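Local coordinates for protein regulator of polyketide synthase expression (Bifidobacterium adolescentis, PDB 3ONQ) that is of unknown function but carries a PucR-type C-terminal helix-turn-helix domain and probably regulates polyketide synthase genes by binding DNA, at residues B[246-249]-B[250-254]; B[18-21]-B[22-25]; B[229-232]-B[233-237]. All blocks are in the same frame, centred on the assembly; numbering follows the deposited sequence.

Contact 1 (B[246-249]-B[250-254])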
# COMPACT_ATOMS: atom_id res chain seq x y z
N ASP B 246 -27.53 -15.84 7.89
CA ASP B 246 -26.90 -15.49 6.61
C ASP B 246 -27.56 -14.27 5.98
O ASP B 246 -26.89 -13.44 5.35
CB ASP B 246 -26.96 -16.66 5.61
CG ASP B 246 -26.14 -17.85 6.06
OD1 ASP B 246 -25.76 -17.92 7.25
OD2 ASP B 246 -25.87 -18.72 5.22
N ALA B 247 -28.88 -14.17 6.13
CA ALA B 247 -29.63 -13.05 5.56
C ALA B 247 -29.17 -11.73 6.17
O ALA B 247 -29.07 -10.72 5.49
CB ALA B 247 -31.16 -13.25 5.77
N TYR B 248 -28.87 -11.76 7.46
CA TYR B 248 -28.32 -10.58 8.12
C TYR B 248 -26.93 -10.24 7.53
O TYR B 248 -26.65 -9.08 7.26
CB TYR B 248 -28.24 -10.80 9.62
CG TYR B 248 -27.46 -9.72 10.33
CD1 TYR B 248 -27.97 -8.44 10.46
CD2 TYR B 248 -26.22 -9.99 10.88
CE1 TYR B 248 -27.25 -7.45 11.10
CE2 TYR B 248 -25.50 -9.01 11.53
CZ TYR B 248 -26.01 -7.75 11.63
OH TYR B 248 -25.28 -6.78 12.28
N VAL B 249 -26.09 -11.25 7.31
CA VAL B 249 -24.80 -11.04 6.64
C VAL B 249 -24.99 -10.45 5.23
O VAL B 249 -24.36 -9.46 4.87
CB VAL B 249 -23.97 -12.35 6.56
CG1 VAL B 249 -22.66 -12.11 5.80
CG2 VAL B 249 -23.68 -12.90 7.97
N LEU B 250 -25.88 -11.03 4.45
CA LEU B 250 -26.11 -10.55 3.09
C LEU B 250 -26.61 -9.10 3.08
O LEU B 250 -26.14 -8.26 2.30
CB LEU B 250 -27.07 -11.47 2.35
CG LEU B 250 -26.50 -12.84 1.96
CD1 LEU B 250 -27.62 -13.84 1.68
CD2 LEU B 250 -25.58 -12.72 0.75
N THR B 251 -27.56 -8.80 3.96
CA THR B 251 -28.11 -7.46 4.08
C THR B 251 -26.98 -6.47 4.35
O THR B 251 -26.92 -5.39 3.75
CB THR B 251 -29.17 -7.40 5.21
OG1 THR B 251 -30.21 -8.35 4.94
CG2 THR B 251 -29.79 -6.01 5.35
N THR B 252 -26.06 -6.86 5.22
CA THR B 252 -24.93 -6.00 5.58
C THR B 252 -24.03 -5.78 4.36
O THR B 252 -23.65 -4.65 4.05
CB THR B 252 -24.10 -6.57 6.74
OG1 THR B 252 -24.95 -6.75 7.88
CG2 THR B 252 -22.97 -5.61 7.11
N ALA B 253 -23.73 -6.86 3.66
CA ALA B 253 -22.93 -6.76 2.44
C ALA B 253 -23.56 -5.81 1.40
O ALA B 253 -22.85 -5.05 0.74
CB ALA B 253 -22.69 -8.15 1.84
N LEU B 254 -24.88 -5.87 1.25
CA LEU B 254 -25.53 -5.02 0.26
C LEU B 254 -25.39 -3.55 0.64
O LEU B 254 -25.19 -2.70 -0.23
CB LEU B 254 -27.01 -5.39 0.07
CG LEU B 254 -27.36 -6.76 -0.53
CD1 LEU B 254 -28.88 -6.92 -0.67
CD2 LEU B 254 -26.71 -6.98 -1.86
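In this turn of helix 244-261, which lies in the PucR-type helix-turn-helix region, the side chains of T251 and T252 fold back onto the carbonyls of A247 and Y248, one helical turn earlier. Each carbonyl oxygen therefore carries two bonds. A247 O accepts from T251 N at 2.9 Å and from T251 OG1 at 2.7 Å, the two donors arriving from opposite faces of the carbonyl plane. Y248 O is held in the same way, by T252 N at 3.1 Å and T252 OG1 at 3.0 Å. Both threonines reach back because OG1 sits beside the backbone N, anti to the carbonyl carbon (chi1 -58° in each). Threonine suits these places: the hydroxyl is satisfied on its own helix while the methyl can pack. A valine in place of T251 would probably cost A247 O its hydroxyl donor, leaving the backbone amide of this pair, and put a methyl where the hydroxyl now bonds. OG1 of T252 also lies over one face of the Y248 ring, 4.0 Å from its CE1 and displaced toward the rim. That hydroxyl has a further partner, the phenol OH of Y248 from the second subunit, and the two Y248 rings meet there with their planes at about 40°, so this turn belongs to a subunit interface. On another side of the helix, L250 N bonds D246 O at 2.8 Å, and the L250 CG lies 3.5 Å from the same oxygen. The L250 side chain packs on L206 of helix 198-207, on W239 and on V185 of helix 175-190, A253 meets L181 and V185 of that helix, and Y248 rests against helix 166-172.

Contact 2 (B[18-21]-B[22-25])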
# COMPACT_ATOMS: atom_id res chain seq x y z
N HIS B 18 16.55 -2.65 24.37
CA HIS B 18 16.33 -4.05 24.75
C HIS B 18 16.80 -4.99 23.66
O HIS B 18 16.67 -4.68 22.48
CB HIS B 18 14.85 -4.31 25.02
CG HIS B 18 14.29 -3.54 26.18
ND1 HIS B 18 14.66 -3.80 27.48
CD2 HIS B 18 13.39 -2.53 26.24
CE1 HIS B 18 14.02 -2.97 28.29
NE2 HIS B 18 13.24 -2.19 27.56
N THR B 19 17.34 -6.13 24.06
CA THR B 19 17.74 -7.15 23.11
C THR B 19 17.23 -8.53 23.51
O THR B 19 17.57 -9.53 22.87
CB THR B 19 19.27 -7.21 22.97
OG1 THR B 19 19.86 -7.46 24.26
CG2 THR B 19 19.81 -5.90 22.41
N ASP B 20 16.43 -8.60 24.56
CA ASP B 20 15.84 -9.87 24.97
C ASP B 20 14.64 -10.20 24.08
O ASP B 20 13.85 -9.32 23.72
CB ASP B 20 15.41 -9.80 26.43
CG ASP B 20 14.29 -8.82 26.66
OD1 ASP B 20 14.51 -7.60 26.44
OD2 ASP B 20 13.19 -9.25 27.06
N ASP B 21 14.49 -11.47 23.70
CA ASP B 21 13.48 -11.83 22.71
C ASP B 21 12.05 -11.66 23.21
O ASP B 21 11.13 -11.48 22.41
CB ASP B 21 13.73 -13.22 22.13
CG ASP B 21 14.31 -14.18 23.14
OD1 ASP B 21 15.05 -15.09 22.72
OD2 ASP B 21 14.02 -14.02 24.34
N THR B 22 11.85 -11.70 24.53
CA THR B 22 10.53 -11.43 25.08
C THR B 22 10.05 -10.04 24.69
O THR B 22 8.92 -9.85 24.24
CB THR B 22 10.51 -11.53 26.61
OG1 THR B 22 10.95 -12.83 27.00
CG2 THR B 22 9.10 -11.30 27.13
N THR B 23 10.93 -9.05 24.85
CA THR B 23 10.60 -7.68 24.46
C THR B 23 10.48 -7.58 22.94
O THR B 23 9.57 -6.92 22.41
CB THR B 23 11.66 -6.66 24.98
OG1 THR B 23 11.72 -6.74 26.40
CG2 THR B 23 11.28 -5.24 24.58
N ILE B 24 11.37 -8.27 22.24
CA ILE B 24 11.32 -8.25 20.79
C ILE B 24 9.99 -8.87 20.32
O ILE B 24 9.36 -8.37 19.38
CB ILE B 24 12.51 -8.99 20.18
CG1 ILE B 24 13.81 -8.33 20.64
CG2 ILE B 24 12.43 -9.00 18.65
CD1 ILE B 24 15.06 -8.99 20.13
N GLU B 25 9.57 -9.94 20.98
CA GLU B 25 8.30 -10.59 20.64
C GLU B 25 7.11 -9.67 20.91
O GLU B 25 6.23 -9.50 20.06
CB GLU B 25 8.14 -11.90 21.41
CG GLU B 25 6.85 -12.65 21.07
CD GLU B 25 6.55 -13.79 22.02
OE1 GLU B 25 6.74 -13.62 23.24
OE2 GLU B 25 6.13 -14.87 21.55
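E25 N bonds D21 O at 2.6 Å, the shortest polar bond in the first turn of helix 21-33, and D20 just before it takes three more donors. T23 OG1 donates a hydrogen bond to D20 OD1 at 2.9 Å, meeting that oxygen on the syn side and close to the carboxylate plane. T23 N, in contrast, bonds D20 OD2 at 3.2 Å from well above the plane, 60° out of it. The carboxylate can lie over the turn because D20 CG stands between its own backbone N and carbonyl carbon (chi1 66°), which swings the oxygens toward the helix start. Behind it, I24 N donates to D20 O at 3.1 Å, in the carbonyl plane. Aspartate suits this place, since its short side chain reaches the amide of T23 in the first turn, where amides lack the usual i-4 carbonyl partner, and its negative charge probably interacts well with the helix dipole. T23 also meets H18: its methyl CG2 lies 3.7 Å from H18 CB, the two side chains crossing at about a right angle, and its OG1 stands over one face of the imidazole, toward the rim. I24 turns its CD1 to T19 O at 3.8 Å and packs on I47 and L48 of helix 39-48; T23 of the third subunit also touches it. An aspartate N-cap accepting from the amide three residues on is a classic start to an alpha-helix; here the threonine hydroxyl adds a second bond.

Contact 3 (B[229-232]-B[233-237]). With SO4 (sulfate ion), chain S.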
# COMPACT_ATOMS: atom_id res chain seq x y z
N ARG B 229 -32.59 -19.23 -7.65
CA ARG B 229 -31.61 -18.14 -7.57
C ARG B 229 -30.96 -17.97 -6.20
O ARG B 229 -29.75 -17.73 -6.11
CB ARG B 229 -32.22 -16.81 -8.03
CG ARG B 229 -32.60 -16.83 -9.50
CD ARG B 229 -33.49 -15.65 -9.83
NE ARG B 229 -33.90 -15.66 -11.22
CZ ARG B 229 -34.70 -14.74 -11.76
NH1 ARG B 229 -35.18 -13.74 -11.01
NH2 ARG B 229 -35.02 -14.82 -13.05
N LEU B 230 -31.74 -18.09 -5.13
CA LEU B 230 -31.16 -17.96 -3.78
C LEU B 230 -30.15 -19.07 -3.52
O LEU B 230 -29.11 -18.85 -2.91
CB LEU B 230 -32.24 -17.99 -2.71
CG LEU B 230 -33.32 -16.92 -2.86
CD1 LEU B 230 -34.35 -17.07 -1.76
CD2 LEU B 230 -32.69 -15.53 -2.85
N LYS B 231 -30.47 -20.27 -4.01
CA LYS B 231 -29.59 -21.41 -3.85
C LYS B 231 -28.27 -21.15 -4.59
O LYS B 231 -27.18 -21.38 -4.04
CB LYS B 231 -30.27 -22.68 -4.37
CG LYS B 231 -29.45 -23.95 -4.22
CD LYS B 231 -30.30 -25.18 -4.52
CE LYS B 231 -29.43 -26.35 -4.98
NZ LYS B 231 -28.73 -26.06 -6.27
N ARG B 232 -28.37 -20.62 -5.80
CA ARG B 232 -27.18 -20.28 -6.57
C ARG B 232 -26.35 -19.23 -5.82
O ARG B 232 -25.12 -19.35 -5.74
CB ARG B 232 -27.57 -19.75 -7.95
CG ARG B 232 -26.39 -19.38 -8.83
CD ARG B 232 -26.79 -18.40 -9.94
NE ARG B 232 -27.72 -18.99 -10.90
CZ ARG B 232 -28.82 -18.38 -11.35
NH1 ARG B 232 -29.15 -17.18 -10.91
NH2 ARG B 232 -29.60 -19.00 -12.23
N ALA B 233 -27.01 -18.22 -5.28
CA ALA B 233 -26.29 -17.19 -4.52
C ALA B 233 -25.61 -17.77 -3.28
O ALA B 233 -24.55 -17.30 -2.88
CB ALA B 233 -27.23 -16.06 -4.13
N ALA B 234 -26.22 -18.79 -2.68
CA ALA B 234 -25.60 -19.52 -1.58
C ALA B 234 -24.33 -20.21 -2.06
O ALA B 234 -23.31 -20.21 -1.37
CB ALA B 234 -26.58 -20.54 -0.98
N GLU B 235 -24.39 -20.80 -3.25
CA GLU B 235 -23.23 -21.52 -3.76
C GLU B 235 -22.07 -20.58 -4.05
O GLU B 235 -20.92 -20.90 -3.76
CB GLU B 235 -23.58 -22.35 -5.00
CG GLU B 235 -24.62 -23.43 -4.69
CD GLU B 235 -25.17 -24.12 -5.92
OE1 GLU B 235 -24.86 -23.67 -7.06
OE2 GLU B 235 -25.93 -25.10 -5.75
N THR B 236 -22.37 -19.41 -4.61
CA THR B 236 -21.30 -18.51 -5.01
C THR B 236 -20.72 -17.67 -3.87
O THR B 236 -19.57 -17.26 -3.93
CB THR B 236 -21.74 -17.56 -6.14
OG1 THR B 236 -22.78 -16.71 -5.66
CG2 THR B 236 -22.23 -18.34 -7.36
N THR B 237 -21.52 -17.40 -2.84
CA THR B 237 -21.07 -16.52 -1.77
C THR B 237 -20.86 -17.27 -0.45
O THR B 237 -20.17 -16.78 0.44
CB THR B 237 -22.05 -15.35 -1.52
OG1 THR B 237 -23.29 -15.85 -1.00
CG2 THR B 237 -22.32 -14.59 -2.80
S SO4 S . -32.82 -17.66 -14.13
O1 SO4 S . -33.16 -18.96 -14.71
O2 SO4 S . -31.50 -17.24 -14.61
O3 SO4 S . -33.82 -16.69 -14.56
O4 SO4 S . -32.79 -17.77 -12.68
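Regular i to i+4 backbone bonds run through this part of helix 223-237, among them A233 N to R229 O and A234 N to L230 O, both 2.9 Å. Along the outer side, K231 NZ makes a salt bridge with E235 OE2 at 3.0 Å, reaching the oxygen on its syn side but about 32° out of the carboxylate plane. The lysine chain is extended as far as CE and then bends (chi4 -64°), bringing the ammonium across to the glutamate one turn later. Long, oppositely charged residues suit such an exposed i, i+4 pair. The helix belongs to the helix-turn-helix domain, and its R229 and R232 gather a sulfate, probably from the crystallisation liquor, which is consistent with an anion site that a DNA phosphate could occupy. R229 presents its guanidinium edge in plane, with NE 2.8 Å from sulfate O4 and NH2 2.7 Å from O3, two nearly straight bonds. R232 NH2 adds a weak bond to O4 at 3.4 Å, while its NH1 is bonded to T198. Small A233 lets the helix approach V202 of helix 198-207 and L189 of helix 175-190. At the C-terminal end T237 OG1 folds back to A233 O at 2.7 Å and also bonds the W239 amide.

Overall arrangement
From the N terminus, contact 2 comes first, where the loop after helix 11-15 turns into helix 21-33, about 44 Å between centres from contact 1 and 49 Å from contact 3. The chain then passes through the mixed sheet and its flanking helices before reaching the helix-turn-helix domain on the opposite side of the chain's centre. There contact 3 lies on helix 223-237 and contact 1 on the next helix, 244-261. The three are in series, without nesting or crossing, and none closes a long loop. Contacts 1 and 3 touch where L250 CD2 packs against T237 OG1 at 4.3 Å, and both helices lean on helices 175-190 and 198-207.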